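Local coordinates for protein DNA-3-methyladenine glycosidase (Bacillus halodurans, PDB 2H56) that belongs to the HhH-GPD superfamily of base excision DNA repair proteins, is named a DNA-3-methyladenine glycosidase, and is mostly helical, at residues Cys115-Glu119 with Ser120-Asp124. Numbering follows the deposited sequence.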
# COMPACT_ATOMS: atom_id res chain seq x y z
N CYS A 115 16.09 5.85 -9.35
CA CYS A 115 17.31 5.24 -9.85
C CYS A 115 18.52 5.70 -9.14
O CYS A 115 19.31 4.89 -8.70
CB CYS A 115 17.50 5.56 -11.31
SG CYS A 115 16.27 4.73 -12.32
N GLU A 116 18.67 7.01 -9.05
CA GLU A 116 19.78 7.61 -8.32
C GLU A 116 19.90 7.01 -6.91
O GLU A 116 20.99 6.62 -6.49
CB GLU A 116 19.62 9.15 -8.27
CG GLU A 116 20.72 9.90 -7.49
CD GLU A 116 20.40 11.39 -7.22
OE1 GLU A 116 19.96 12.11 -8.15
OE2 GLU A 116 20.61 11.83 -6.06
N HIS A 117 18.78 6.92 -6.20
CA HIS A 117 18.81 6.46 -4.83
C HIS A 117 19.11 4.94 -4.72
O HIS A 117 19.75 4.52 -3.76
CB HIS A 117 17.46 6.74 -4.14
CG HIS A 117 17.36 8.09 -3.51
ND1 HIS A 117 17.18 8.26 -2.16
CD2 HIS A 117 17.34 9.33 -4.04
CE1 HIS A 117 17.08 9.55 -1.89
NE2 HIS A 117 17.17 10.22 -3.01
N VAL A 118 18.63 4.13 -5.65
CA VAL A 118 18.95 2.71 -5.63
C VAL A 118 20.44 2.49 -5.98
O VAL A 118 21.12 1.75 -5.28
CB VAL A 118 17.99 1.87 -6.56
CG1 VAL A 118 18.47 0.40 -6.69
CG2 VAL A 118 16.56 1.92 -6.03
N GLU A 119 20.94 3.14 -7.01
CA GLU A 119 22.31 2.88 -7.47
C GLU A 119 23.44 3.52 -6.66
O GLU A 119 24.57 3.10 -6.76
CB GLU A 119 22.45 3.30 -8.92
CG GLU A 119 21.71 2.40 -9.90
CD GLU A 119 21.97 2.81 -11.34
OE1 GLU A 119 21.58 3.94 -11.68
OE2 GLU A 119 22.57 2.01 -12.10
N SER A 120 23.13 4.56 -5.90
CA SER A 120 24.05 5.22 -5.00
C SER A 120 24.11 4.44 -3.69
O SER A 120 24.99 4.67 -2.83
CB SER A 120 23.50 6.61 -4.68
OG SER A 120 22.35 6.50 -3.83
N GLY A 121 23.13 3.58 -3.48
CA GLY A 121 23.10 2.75 -2.30
C GLY A 121 22.35 3.37 -1.14
O GLY A 121 22.26 2.77 -0.08
N ARG A 122 21.82 4.58 -1.34
CA ARG A 122 21.06 5.29 -0.29
C ARG A 122 19.96 4.36 0.15
O ARG A 122 19.80 4.09 1.34
CB ARG A 122 20.48 6.63 -0.77
CG ARG A 122 21.27 7.85 -0.35
CD ARG A 122 20.73 9.11 -0.95
NE ARG A 122 21.16 9.24 -2.34
CZ ARG A 122 22.08 10.10 -2.80
NH1 ARG A 122 22.70 10.96 -1.99
NH2 ARG A 122 22.39 10.11 -4.10
N LEU A 123 19.26 3.82 -0.83
CA LEU A 123 18.11 2.98 -0.59
C LEU A 123 18.42 1.51 -0.87
O LEU A 123 18.28 1.06 -1.99
CB LEU A 123 16.98 3.48 -1.49
CG LEU A 123 15.64 2.84 -1.30
CD1 LEU A 123 15.09 3.11 0.12
CD2 LEU A 123 14.75 3.38 -2.42
N ASP A 124 18.85 0.78 0.16
CA ASP A 124 19.14 -0.67 0.08
C ASP A 124 17.99 -1.50 0.68
O ASP A 124 17.78 -1.51 1.90
CB ASP A 124 20.43 -0.97 0.84
CG ASP A 124 20.57 -2.44 1.24
OD1 ASP A 124 20.30 -3.32 0.38
OD2 ASP A 124 20.94 -2.71 2.41
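E116 sends its CG anti to the backbone N (chi1 178°) and stays extended beyond it, while R122 runs out straight through chi2 and then bends at chi3 (-79°), and these two shapes bring the carboxylate to the guanidinium. The salt bridge joins E116 OE2 to R122 NH2 at 3.2 Å. Because the oxygen lies well out of the guanidinium plane, with the two flat groups turned 62° apart, the pair is probably held by charge alone, with no N-H aimed at the oxygen. On its way there the arginine passes over one face of H117: R122 CD makes a CH-pi contact 4.0 Å from the centroid of the H117 ring, and R122 NE follows over the ring centre.

Beneath these side chains the helix comes to its end. S120 N donates to E116 O at 3.0 Å, the last i to i+4 bond of this stretch. G121, with positive phi, then turns the chain back, its N bonded to V118 O at 3.3 Å, and L123 N reaches H117 O at 3.1 Å in a nearly straight i to i+6 bond. S120 OG accepts from R122 N at 3.2 Å, forming an ST turn that holds the base of the arginine. On the inner side, V118 CG2 meets L123 CD2 at 4.3 Å, an apolar contact across the turn.

This turn closes helix 105-119 and leads into helix 125-128, which the carboxylate of D124 caps, OD1 bonding T126 N and OD2 bonding E127 N. V118 also packs on F52 of helix 51-61 and on F125, whereas L123 reaches L55 on helix 51-61, L128, and L140 on helix 133-141, tying the turn to three neighbouring helices.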